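Mandelate racemase/muconate lactonizing enzyme/Enolase superfamily (Rhodobacter sphaeroides, PDB 2HZG) belongs to the enolase superfamily, pairing an alpha+beta N-terminal domain with a TIM-barrel-like C-terminal domain that holds a sodium ion in this model. Local coordinates at residues C44-P48 with L49-A53; M94-L97 with Q98-H101; L118-A122 with W123-G127; L310-S313 with A314-P318; I380-G384 with Q385-R389. One frame throughout, in Å; residues are numbered along the deposited sequence.

Contact 1 (C44-P48 with L49-A53); sequences CEAAP and LPSIA
The Ser51 side chain doubles back over the first turn of helix 48-56 and sets its OG 2.8 Å from Ala47 O, with the methyl CB of Ala46 3.4 Å from the same OG. The torsion that turns OG away from the carbonyl carbon and beside the backbone N (chi1 -59°) aims the hydroxyl back at this carbonyl. Ser51 OG donates from above the carbonyl plane, 38° out of it, while Ser51 N reaches the same Ala47 O at 3.1 Å from much closer to the plane. Ala47, at the N-cap position, thus has its carbonyl gripped twice by one residue. The Pro50 ring leans on Ala47, its CD 3.7 Å from Ala47 CB. Ile52 N donates to Pro48 O at 2.8 Å, the next rung of the helix, and Ile52 CG1 packs beside that oxygen. Ser51 OG is also hydrogen-bonded to Gln98 NE2, and Pro48, Leu49 and Pro50 pack on the second subunit. In this buried setting, one hydroxyl serves both the N-cap carbonyl and a neighbouring amide, so the start of the helix is tied internally and to the Gln98 region at once.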
loop_
_atom_site.group_PDB
_atom_site.type_symbol
_atom_site.label_atom_id
_atom_site.label_comp_id
_atom_site.label_asym_id
_atom_site.label_seq_id
_atom_site.Cartn_x
_atom_site.Cartn_y
_atom_site.Cartn_z
ATOM N N CYS A 44 -8.448 4.350 13.038
ATOM C CA CYS A 44 -7.517 4.064 11.941
ATOM C C CYS A 44 -6.165 4.674 12.293
ATOM O O CYS A 44 -6.088 5.855 12.637
ATOM C CB CYS A 44 -8.005 4.706 10.635
ATOM S SG CYS A 44 -9.660 4.242 10.132
ATOM N N GLU A 45 -5.105 3.880 12.218
ATOM C CA GLU A 45 -3.769 4.437 12.419
ATOM C C GLU A 45 -3.223 4.811 11.040
ATOM O O GLU A 45 -2.479 4.060 10.409
ATOM C CB GLU A 45 -2.842 3.464 13.181
ATOM C CG GLU A 45 -1.423 4.011 13.423
ATOM C CD GLU A 45 -1.362 5.439 14.022
ATOM O OE1 GLU A 45 -2.314 5.876 14.707
ATOM O OE2 GLU A 45 -0.330 6.127 13.809
ATOM N N ALA A 46 -3.624 5.982 10.570
ATOM C CA ALA A 46 -3.528 6.284 9.160
ATOM C C ALA A 46 -3.674 7.772 9.016
ATOM O O ALA A 46 -4.154 8.444 9.941
ATOM C CB ALA A 46 -4.669 5.598 8.412
ATOM N N ALA A 47 -3.345 8.268 7.827
ATOM C CA ALA A 47 -3.578 9.664 7.470
ATOM C C ALA A 47 -5.087 9.871 7.375
ATOM O O ALA A 47 -5.748 9.229 6.562
ATOM C CB ALA A 47 -2.871 9.997 6.138
ATOM N N PRO A 48 -5.648 10.719 8.253
ATOM C CA PRO A 48 -7.105 10.858 8.291
ATOM C C PRO A 48 -7.786 11.332 7.018
ATOM O O PRO A 48 -8.782 10.741 6.657
ATOM C CB PRO A 48 -7.337 11.835 9.455
ATOM C CG PRO A 48 -6.151 11.614 10.359
ATOM C CD PRO A 48 -5.016 11.500 9.344
ATOM N N LEU A 49 -7.288 12.383 6.355
ATOM C CA LEU A 49 -7.997 12.873 5.188
ATOM C C LEU A 49 -7.983 11.893 3.998
ATOM O O LEU A 49 -9.019 11.685 3.385
ATOM C CB LEU A 49 -7.551 14.285 4.775
ATOM C CG LEU A 49 -8.228 14.897 3.543
ATOM C CD1 LEU A 49 -9.680 15.272 3.858
ATOM C CD2 LEU A 49 -7.462 16.136 3.084
ATOM N N PRO A 50 -6.813 11.322 3.646
ATOM C CA PRO A 50 -6.806 10.281 2.601
ATOM C C PRO A 50 -7.703 9.105 2.946
ATOM O O PRO A 50 -8.340 8.542 2.052
ATOM C CB PRO A 50 -5.338 9.841 2.561
ATOM C CG PRO A 50 -4.581 11.059 2.976
ATOM C CD PRO A 50 -5.448 11.622 4.105
ATOM N N SER A 51 -7.759 8.729 4.230
ATOM C CA SER A 51 -8.657 7.666 4.672
ATOM C C SER A 51 -10.122 8.058 4.503
ATOM O O SER A 51 -10.898 7.276 3.959
ATOM C CB SER A 51 -8.374 7.257 6.125
ATOM O OG SER A 51 -7.042 6.805 6.243
ATOM N N ILE A 52 -10.497 9.257 4.960
ATOM C CA ILE A 52 -11.865 9.751 4.740
ATOM C C ILE A 52 -12.187 9.766 3.235
ATOM O O ILE A 52 -13.268 9.346 2.826
ATOM C CB ILE A 52 -12.094 11.182 5.328
ATOM C CG1 ILE A 52 -12.085 11.161 6.870
ATOM C CG2 ILE A 52 -13.408 11.778 4.792
ATOM C CD1 ILE A 52 -11.813 12.572 7.504
ATOM N N ALA A 53 -11.243 10.257 2.419
ATOM C CA ALA A 53 -11.410 10.237 0.957
ATOM C C ALA A 53 -11.650 8.829 0.403
ATOM O O ALA A 53 -12.529 8.651 -0.444
ATOM C CB ALA A 53 -10.239 10.928 0.254
#

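Contact 2 (M94-L97 with Q98-H101); sequences MDLL and QAPH
The chain folds through a type I beta turn from Leu96 to Ala99, closed by Ala99 N donating to Leu96 O at 2.9 Å, a turn that runs into helix 99-118. Ala99 CB lies 3.2 Å from the same Leu96 O, so backbone and methyl group both close on one carbonyl. The Leu96 side chain has two conformers; in one of them CG stands anti to the backbone N (chi1 168°), which brings Leu96 CG to 4.1 Å from Ala99 CB and lays CD1 across Gln98, contacts that are less certain for resting on a single conformer. Further on, the ring of Pro100 fits against the turn through CD, 3.2 Å from Leu97 O. The amide of Gln98 is used elsewhere: NE2 binds Ser51 OG of the same chain, and OE1 accepts from the backbone N of Gln98 of the second subunit. Leu97 packs on that same Gln98 of the other chain, while Leu96 meets Pro50 of the second subunit. Within the N-terminal domain, this is a beta turn leading into a helix, with proline in the first helical turn, where its lack of an N-H costs no helical bond, and here it lies at the dimer interface.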
loop_
_atom_site.group_PDB
_atom_site.type_symbol
_atom_site.label_atom_id
_atom_site.label_comp_id
_atom_site.label_asym_id
_atom_site.label_seq_id
_atom_site.Cartn_x
_atom_site.Cartn_y
_atom_site.Cartn_z
ATOM N N MET A 94 -10.305 -2.834 -4.179
ATOM C CA MET A 94 -8.983 -3.408 -4.473
ATOM C C MET A 94 -7.968 -2.397 -5.037
ATOM O O MET A 94 -6.806 -2.379 -4.610
ATOM C CB MET A 94 -9.121 -4.625 -5.397
ATOM C CG MET A 94 -7.788 -5.289 -5.795
ATOM S SD MET A 94 -8.120 -6.555 -7.042
ATOM C CE MET A 94 -8.360 -5.616 -8.545
ATOM N N ASP A 95 -8.400 -1.556 -5.981
ATOM C CA ASP A 95 -7.492 -0.623 -6.660
ATOM C C ASP A 95 -7.377 0.727 -5.936
ATOM O O ASP A 95 -6.758 1.693 -6.445
ATOM C CB ASP A 95 -7.943 -0.404 -8.111
ATOM C CG ASP A 95 -7.634 -1.601 -9.022
ATOM O OD1 ASP A 95 -7.103 -2.629 -8.553
ATOM O OD2 ASP A 95 -7.934 -1.496 -10.236
ATOM N N LEU A 96 -7.984 0.790 -4.757
ATOM C CA LEU A 96 -7.943 1.971 -3.915
ATOM C C LEU A 96 -6.898 1.682 -2.839
ATOM O O LEU A 96 -7.180 1.010 -1.835
ATOM C CB LEU A 96 -9.349 2.256 -3.356
ATOM C CG LEU A 96 -9.615 3.265 -2.230
ATOM C CD1 LEU A 96 -8.619 4.419 -2.208
ATOM C CD2 LEU A 96 -11.067 3.751 -2.261
ATOM N N LEU A 97 -5.673 2.153 -3.076
ATOM C CA LEU A 97 -4.527 1.758 -2.239
ATOM C C LEU A 97 -4.743 2.045 -0.745
ATOM O O LEU A 97 -4.390 1.223 0.100
ATOM C CB LEU A 97 -3.226 2.406 -2.757
ATOM C CG LEU A 97 -1.895 2.093 -2.038
ATOM C CD1 LEU A 97 -1.669 0.599 -1.877
ATOM C CD2 LEU A 97 -0.688 2.787 -2.779
ATOM N N GLN A 98 -5.341 3.191 -0.438
ATOM C CA GLN A 98 -5.613 3.611 0.948
ATOM C C GLN A 98 -6.613 2.703 1.688
ATOM O O GLN A 98 -6.671 2.741 2.928
ATOM C CB GLN A 98 -6.149 5.056 0.971
ATOM C CG GLN A 98 -6.241 5.715 2.366
ATOM C CD GLN A 98 -4.878 6.081 2.960
ATOM O OE1 GLN A 98 -3.886 6.153 2.248
ATOM N NE2 GLN A 98 -4.835 6.328 4.264
ATOM N N ALA A 99 -7.376 1.886 0.952
ATOM C CA ALA A 99 -8.520 1.171 1.556
ATOM C C ALA A 99 -8.259 0.433 2.904
ATOM O O ALA A 99 -9.050 0.584 3.827
ATOM C CB ALA A 99 -9.205 0.245 0.551
ATOM N N PRO A 100 -7.176 -0.369 3.015
ATOM C CA PRO A 100 -6.967 -1.148 4.244
ATOM C C PRO A 100 -6.886 -0.277 5.507
ATOM O O PRO A 100 -7.287 -0.725 6.573
ATOM C CB PRO A 100 -5.603 -1.810 4.014
ATOM C CG PRO A 100 -5.395 -1.793 2.581
ATOM C CD PRO A 100 -6.118 -0.633 2.023
ATOM N N HIS A 101 -6.362 0.944 5.375
ATOM C CA HIS A 101 -6.205 1.843 6.523
ATOM C C HIS A 101 -7.560 2.367 6.981
ATOM O O HIS A 101 -7.834 2.425 8.185
ATOM C CB HIS A 101 -5.257 2.988 6.152
ATOM C CG HIS A 101 -3.812 2.639 6.331
ATOM N ND1 HIS A 101 -2.809 3.588 6.334
ATOM C CD2 HIS A 101 -3.206 1.450 6.540
ATOM C CE1 HIS A 101 -1.646 2.991 6.532
ATOM N NE2 HIS A 101 -1.862 1.694 6.669
#

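Contact 3 (L118-A122 with W123-G127); sequences LSAPA and WALLG
One face of the Trp123 indole carries the Pro121 ring: Pro121 CB sits 3.5 Å from the centroid of the five-membered ring, a CH-pi contact, and Pro121 CG lies 3.4 Å from Trp123 CE2, displaced toward the rim. Ala124 CB stands over the same face, also toward the rim, and meets Pro121 CG at 3.9 Å. Trp123 takes the torsion that puts CG between the backbone N and the carbonyl carbon (chi1 52°), folding the indole back under the proline two residues earlier. Its NE1 is hydrogen-bonded to Pro357 O, which, with the proline on one face, probably helps hold the ring's rotation. On another side of the turn, Leu125 CD2 touches Leu118 CD1 at 3.8 Å and, more loosely, Ala120 CB, bringing the end of helix 99-118 against the next helix. Pro121 O accepts from Leu125 N at 3.2 Å and weakly from Ala124 N. Leu126 N follows with a 2.8 Å bond to Ala122 O. The unit is a tight connection between two helices: Ser119 ends one in a Schellman motif, Pro121 occupies the N-cap position of the short helix 122-125, and Gly127, at positive phi, closes it with a second Schellman motif.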
loop_
_atom_site.group_PDB
_atom_site.type_symbol
_atom_site.label_atom_id
_atom_site.label_comp_id
_atom_site.label_asym_id
_atom_site.label_seq_id
_atom_site.Cartn_x
_atom_site.Cartn_y
_atom_site.Cartn_z
ATOM N N LEU A 118 -23.594 -7.991 22.413
ATOM C CA LEU A 118 -23.608 -9.302 23.045
ATOM C C LEU A 118 -23.054 -9.361 24.473
ATOM O O LEU A 118 -22.975 -10.449 25.039
ATOM C CB LEU A 118 -22.840 -10.307 22.174
ATOM C CG LEU A 118 -23.434 -10.600 20.798
ATOM C CD1 LEU A 118 -22.389 -11.210 19.866
ATOM C CD2 LEU A 118 -24.678 -11.503 20.910
ATOM N N SER A 119 -22.680 -8.215 25.052
ATOM C CA SER A 119 -21.976 -8.169 26.347
ATOM C C SER A 119 -20.792 -9.158 26.386
ATOM O O SER A 119 -20.643 -9.921 27.348
ATOM C CB SER A 119 -22.935 -8.456 27.525
ATOM O OG SER A 119 -23.756 -7.347 27.828
ATOM N N ALA A 120 -19.984 -9.175 25.322
ATOM C CA ALA A 120 -18.824 -10.060 25.268
ATOM C C ALA A 120 -17.609 -9.263 24.808
ATOM O O ALA A 120 -17.740 -8.420 23.918
ATOM C CB ALA A 120 -19.069 -11.272 24.324
ATOM N N PRO A 121 -16.430 -9.538 25.405
ATOM C CA PRO A 121 -15.213 -8.889 24.920
ATOM C C PRO A 121 -14.885 -9.361 23.507
ATOM O O PRO A 121 -15.194 -10.493 23.126
ATOM C CB PRO A 121 -14.132 -9.325 25.917
ATOM C CG PRO A 121 -14.651 -10.504 26.614
ATOM C CD PRO A 121 -16.172 -10.456 26.530
ATOM N N ALA A 122 -14.268 -8.472 22.740
ATOM C CA ALA A 122 -13.909 -8.744 21.367
ATOM C C ALA A 122 -13.044 -9.992 21.268
ATOM O O ALA A 122 -13.239 -10.793 20.357
ATOM C CB ALA A 122 -13.206 -7.516 20.739
ATOM N N TRP A 123 -12.118 -10.183 22.215
ATOM C CA TRP A 123 -11.240 -11.379 22.191
ATOM C C TRP A 123 -12.019 -12.685 22.312
ATOM O O TRP A 123 -11.586 -13.700 21.786
ATOM C CB TRP A 123 -10.144 -11.366 23.258
ATOM C CG TRP A 123 -10.613 -11.112 24.685
ATOM C CD1 TRP A 123 -10.623 -9.902 25.340
ATOM C CD2 TRP A 123 -11.102 -12.084 25.636
ATOM N NE1 TRP A 123 -11.091 -10.066 26.629
ATOM C CE2 TRP A 123 -11.390 -11.388 26.835
ATOM C CE3 TRP A 123 -11.313 -13.475 25.594
ATOM C CZ2 TRP A 123 -11.894 -12.036 27.977
ATOM C CZ3 TRP A 123 -11.836 -14.106 26.713
ATOM C CH2 TRP A 123 -12.108 -13.388 27.895
ATOM N N ALA A 124 -13.130 -12.653 23.046
ATOM C CA ALA A 124 -13.997 -13.831 23.160
ATOM C C ALA A 124 -14.659 -14.079 21.818
ATOM O O ALA A 124 -14.719 -15.199 21.362
ATOM C CB ALA A 124 -15.048 -13.641 24.268
ATOM N N LEU A 125 -15.121 -13.013 21.170
ATOM C CA LEU A 125 -15.701 -13.122 19.833
ATOM C C LEU A 125 -14.678 -13.591 18.796
ATOM O O LEU A 125 -15.043 -14.277 17.852
ATOM C CB LEU A 125 -16.372 -11.821 19.412
ATOM C CG LEU A 125 -17.611 -11.340 20.186
ATOM C CD1 LEU A 125 -18.079 -9.979 19.653
ATOM C CD2 LEU A 125 -18.759 -12.356 20.138
ATOM N N LEU A 126 -13.404 -13.225 18.994
ATOM C CA LEU A 126 -12.299 -13.677 18.144
ATOM C C LEU A 126 -11.944 -15.133 18.351
ATOM O O LEU A 126 -11.213 -15.715 17.552
ATOM C CB LEU A 126 -11.035 -12.849 18.399
ATOM C CG LEU A 126 -10.813 -11.530 17.676
ATOM C CD1 LEU A 126 -9.406 -11.047 18.086
ATOM C CD2 LEU A 126 -10.942 -11.655 16.132
ATOM N N GLY A 127 -12.426 -15.720 19.439
ATOM C CA GLY A 127 -12.249 -17.145 19.629
ATOM C C GLY A 127 -11.322 -17.494 20.759
ATOM O O GLY A 127 -11.036 -18.666 20.974
#

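Contact 4 (L310-S313 with A314-P318); sequences LALS and ASLQP
This is a local contact along helix 309-316 and into the residues that follow it, a buried helix of the C-terminal domain that comes after strand 300-303 of the barrel. Gln317 bends back at chi2 (-65°) so that its amide NE2 meets Ser313 OG at 3.0 Å, with the hydroxyl oxygen in the amide plane. The same NE2 makes a weak bond to Ser313 O, which also accepts from Gln317 N at 3.1 Å; Gln317 therefore grips Ser313 through backbone and side chain together. Ser313 OG, turned opposite the backbone N (chi1 164°), is bonded to Leu362 O as well. Along another side, Leu312 CD1 rests on Leu316 CG at 3.9 Å, and Leu316 N donates to Leu312 O. Ser315 N donates to Ala311 O at 2.9 Å. Ser315 OG lies 2.7 Å from a water molecule that makes a weak, long bond to Ala311 O, and is also hydrogen-bonded to Cys278 N. Leu312, Ser315 and Leu316 pack on Asn303. Such i to i+4 pairing is the regular alpha-helical pattern, here in a helix that follows a strand of the (beta/alpha)8 barrel, whose C-terminal end, through Gln317, meets helix 122-125 of the N-terminal domain.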
loop_
_atom_site.group_PDB
_atom_site.type_symbol
_atom_site.label_atom_id
_atom_site.label_comp_id
_atom_site.label_asym_id
_atom_site.label_seq_id
_atom_site.Cartn_x
_atom_site.Cartn_y
_atom_site.Cartn_z
ATOM N N LEU A 310 -7.878 3.058 23.106
ATOM C CA LEU A 310 -8.775 2.359 22.170
ATOM C C LEU A 310 -7.952 1.515 21.170
ATOM O O LEU A 310 -8.247 0.345 20.942
ATOM C CB LEU A 310 -9.700 3.337 21.442
ATOM C CG LEU A 310 -10.693 2.715 20.434
ATOM C CD1 LEU A 310 -11.718 1.799 21.152
ATOM C CD2 LEU A 310 -11.379 3.814 19.597
ATOM N N ALA A 311 -6.924 2.137 20.593
ATOM C CA ALA A 311 -5.934 1.451 19.736
ATOM C C ALA A 311 -5.215 0.349 20.499
ATOM O O ALA A 311 -5.028 -0.745 19.967
ATOM C CB ALA A 311 -4.924 2.467 19.167
ATOM N N LEU A 312 -4.816 0.639 21.744
ATOM C CA LEU A 312 -4.149 -0.368 22.586
ATOM C C LEU A 312 -5.025 -1.591 22.789
ATOM O O LEU A 312 -4.592 -2.713 22.571
ATOM C CB LEU A 312 -3.731 0.202 23.954
ATOM C CG LEU A 312 -3.033 -0.751 24.949
ATOM C CD1 LEU A 312 -1.759 -1.446 24.359
ATOM C CD2 LEU A 312 -2.696 0.032 26.234
ATOM N N SER A 313 -6.266 -1.360 23.221
ATOM C CA SER A 313 -7.195 -2.441 23.440
ATOM C C SER A 313 -7.317 -3.265 22.167
ATOM O O SER A 313 -7.217 -4.486 22.217
ATOM C CB SER A 313 -8.569 -1.898 23.851
ATOM O OG SER A 313 -9.514 -2.938 23.681
ATOM N N ALA A 314 -7.494 -2.594 21.023
ATOM C CA ALA A 314 -7.709 -3.307 19.765
ATOM C C ALA A 314 -6.509 -4.160 19.413
ATOM O O ALA A 314 -6.658 -5.307 19.018
ATOM C CB ALA A 314 -8.039 -2.339 18.633
ATOM N N SER A 315 -5.307 -3.609 19.603
ATOM C CA SER A 315 -4.099 -4.326 19.206
ATOM C C SER A 315 -3.681 -5.410 20.208
ATOM O O SER A 315 -2.850 -6.241 19.887
ATOM C CB SER A 315 -2.961 -3.366 18.854
ATOM O OG SER A 315 -3.190 -2.723 17.565
ATOM N N LEU A 316 -4.276 -5.405 21.402
ATOM C CA LEU A 316 -4.098 -6.506 22.363
ATOM C C LEU A 316 -5.031 -7.675 22.049
ATOM O O LEU A 316 -4.681 -8.828 22.299
ATOM C CB LEU A 316 -4.333 -6.030 23.796
ATOM C CG LEU A 316 -3.331 -5.025 24.380
ATOM C CD1 LEU A 316 -3.695 -4.626 25.810
ATOM C CD2 LEU A 316 -1.960 -5.638 24.346
ATOM N N GLN A 317 -6.217 -7.379 21.501
ATOM C CA GLN A 317 -7.211 -8.432 21.219
ATOM C C GLN A 317 -6.623 -9.654 20.484
ATOM O O GLN A 317 -6.847 -10.778 20.911
ATOM C CB GLN A 317 -8.433 -7.898 20.449
ATOM C CG GLN A 317 -9.157 -6.677 21.054
ATOM C CD GLN A 317 -9.812 -6.958 22.403
ATOM O OE1 GLN A 317 -10.190 -8.103 22.712
ATOM N NE2 GLN A 317 -9.934 -5.920 23.217
ATOM N N PRO A 318 -5.850 -9.446 19.392
ATOM C CA PRO A 318 -5.419 -10.612 18.600
ATOM C C PRO A 318 -4.462 -11.593 19.280
ATOM O O PRO A 318 -4.231 -12.687 18.744
ATOM C CB PRO A 318 -4.716 -9.969 17.401
ATOM C CG PRO A 318 -5.260 -8.551 17.365
ATOM C CD PRO A 318 -5.354 -8.195 18.787
HETATM O O HOH W 1 -2.273 -0.167 17.922
#

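Contact 5 (I380-G384 with Q385-R389); sequences IRIGG and QLIYR
Ile380 and Ile387 pack across a beta hairpin, CG2 of the first 3.8 Å from CG1 of the second, and Ile387 CD1 goes on to Ile382 CG1 at 3.6 Å. Ile387 reaches both because its CG1 lies between the backbone N and the carbonyl carbon (chi1 68°). A classic beta bulge gives it this place: Ile387 and Tyr388 both face Ile380, whose O accepts from Ile387 N at 2.9 Å and from Tyr388 N at 3.3 Å. Ile380 N returns the bond to Tyr388 O. On the other face, the extended Arg381 chain crosses to Leu386, and Leu386 CG sits 3.6 Å above the centre of the Arg381 guanidinium plane. At the far end, Ile382 and Gln385 exchange two backbone bonds around a type I' turn, its corner formed by Gly383 and Gly384, both at positive phi. Farther out, Ile380 and Tyr388 meet Ile52 of helix 48-56, Tyr388 OH is bonded to Leu10 O, and residues 380-382 pair antiparallel with a strand of the second subunit, carrying the sheet across the interface. The turn in its own way positions the guanidinium: Arg381 NH1 donates, nearly within the guanidinium plane, to Gly384 O at 2.9 Å.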
loop_
_atom_site.group_PDB
_atom_site.type_symbol
_atom_site.label_atom_id
_atom_site.label_comp_id
_atom_site.label_asym_id
_atom_site.label_seq_id
_atom_site.Cartn_x
_atom_site.Cartn_y
_atom_site.Cartn_z
ATOM N N ILE A 380 -15.462 17.896 1.990
ATOM C CA ILE A 380 -15.112 17.515 0.630
ATOM C C ILE A 380 -16.342 17.714 -0.264
ATOM O O ILE A 380 -17.425 17.203 0.042
ATOM C CB ILE A 380 -14.590 16.049 0.536
ATOM C CG1 ILE A 380 -13.369 15.821 1.461
ATOM C CG2 ILE A 380 -14.254 15.694 -0.920
ATOM C CD1 ILE A 380 -13.088 14.349 1.801
ATOM N N ARG A 381 -16.166 18.478 -1.346
ATOM C CA ARG A 381 -17.196 18.624 -2.382
ATOM C C ARG A 381 -16.762 18.091 -3.736
ATOM O O ARG A 381 -15.630 18.314 -4.158
ATOM C CB ARG A 381 -17.574 20.086 -2.566
ATOM C CG ARG A 381 -18.435 20.622 -1.483
ATOM C CD ARG A 381 -18.624 22.125 -1.616
ATOM N NE ARG A 381 -19.143 22.663 -0.363
ATOM C CZ ARG A 381 -20.434 22.762 -0.071
ATOM N NH1 ARG A 381 -21.355 22.388 -0.956
ATOM N NH2 ARG A 381 -20.801 23.253 1.106
ATOM N N ILE A 382 -17.691 17.419 -4.416
ATOM C CA ILE A 382 -17.541 17.024 -5.818
ATOM C C ILE A 382 -18.745 17.598 -6.569
ATOM O O ILE A 382 -19.874 17.459 -6.112
ATOM C CB ILE A 382 -17.506 15.475 -5.989
ATOM C CG1 ILE A 382 -16.302 14.851 -5.243
ATOM C CG2 ILE A 382 -17.547 15.090 -7.460
ATOM C CD1 ILE A 382 -14.946 15.069 -5.905
ATOM N N GLY A 383 -18.499 18.261 -7.696
ATOM C CA GLY A 383 -19.575 18.880 -8.484
ATOM C C GLY A 383 -20.417 19.843 -7.661
ATOM O O GLY A 383 -21.638 19.894 -7.814
ATOM N N GLY A 384 -19.758 20.590 -6.778
ATOM C CA GLY A 384 -20.423 21.562 -5.903
ATOM C C GLY A 384 -21.114 20.974 -4.684
ATOM O O GLY A 384 -21.475 21.708 -3.765
ATOM N N GLN A 385 -21.282 19.656 -4.672
ATOM C CA GLN A 385 -22.048 18.939 -3.644
ATOM C C GLN A 385 -21.162 18.295 -2.572
ATOM O O GLN A 385 -20.136 17.673 -2.893
ATOM C CB GLN A 385 -22.915 17.856 -4.301
ATOM C CG GLN A 385 -24.013 18.407 -5.251
ATOM C CD GLN A 385 -25.105 19.159 -4.500
ATOM O OE1 GLN A 385 -25.248 20.384 -4.639
ATOM N NE2 GLN A 385 -25.863 18.431 -3.666
ATOM N N LEU A 386 -21.567 18.430 -1.307
ATOM C CA LEU A 386 -20.840 17.791 -0.209
ATOM C C LEU A 386 -20.939 16.283 -0.320
ATOM O O LEU A 386 -22.025 15.737 -0.484
ATOM C CB LEU A 386 -21.336 18.246 1.168
ATOM C CG LEU A 386 -20.895 19.619 1.674
ATOM C CD1 LEU A 386 -21.818 20.069 2.803
ATOM C CD2 LEU A 386 -19.444 19.626 2.130
ATOM N N ILE A 387 -19.785 15.621 -0.283
ATOM C CA ILE A 387 -19.750 14.174 -0.143
ATOM C C ILE A 387 -19.195 13.784 1.229
ATOM O O ILE A 387 -19.311 12.639 1.648
ATOM C CB ILE A 387 -18.987 13.466 -1.309
ATOM C CG1 ILE A 387 -17.476 13.784 -1.272
ATOM C CG2 ILE A 387 -19.661 13.820 -2.668
ATOM C CD1 ILE A 387 -16.622 12.893 -2.182
ATOM N N TYR A 388 -18.578 14.743 1.910
ATOM C CA TYR A 388 -18.206 14.561 3.323
ATOM C C TYR A 388 -18.210 15.876 4.094
ATOM O O TYR A 388 -17.734 16.894 3.612
ATOM C CB TYR A 388 -16.851 13.828 3.500
ATOM C CG TYR A 388 -16.406 13.769 4.953
ATOM C CD1 TYR A 388 -15.629 14.787 5.493
ATOM C CD2 TYR A 388 -16.797 12.719 5.794
ATOM C CE1 TYR A 388 -15.225 14.771 6.848
ATOM C CE2 TYR A 388 -16.388 12.686 7.164
ATOM C CZ TYR A 388 -15.604 13.717 7.670
ATOM O OH TYR A 388 -15.204 13.734 8.996
ATOM N N ARG A 389 -18.774 15.841 5.293
ATOM C CA ARG A 389 -18.595 16.920 6.252
ATOM C C ARG A 389 -18.421 16.332 7.634
ATOM O O ARG A 389 -18.950 15.261 7.939
ATOM C CB ARG A 389 -19.765 17.932 6.241
ATOM C CG ARG A 389 -19.475 19.177 7.110
ATOM C CD ARG A 389 -20.311 20.411 6.758
ATOM N NE ARG A 389 -21.743 20.120 6.700
ATOM C CZ ARG A 389 -22.642 20.906 6.105
ATOM N NH1 ARG A 389 -22.257 22.033 5.512
ATOM N NH2 ARG A 389 -23.923 20.554 6.088
#

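Overall arrangement
Contacts 1 to 5 follow in chain order, each a local contact: helix starts, a turn, a helix interior or a hairpin. Contacts 1, 2 and 3 belong to the N-terminal domain, contact 4 to the barrel domain, and contact 5 to the C-terminal hairpin. Contacts 1 and 2, centres 11 Å apart, touch, and the hairpin of contact 5 touches contact 1 through Ile52 and Leu49, with centres 17 Å apart; all three touch the second subunit and together line the dimer interface. Contacts 3 and 4, centres 13 Å apart, touch where helix 122-125 meets Gln317, joining the two domains. Helix 99-118 spans from contact 2 to contact 3, whereas contacts 3 and 5 lie 38 Å apart between centres.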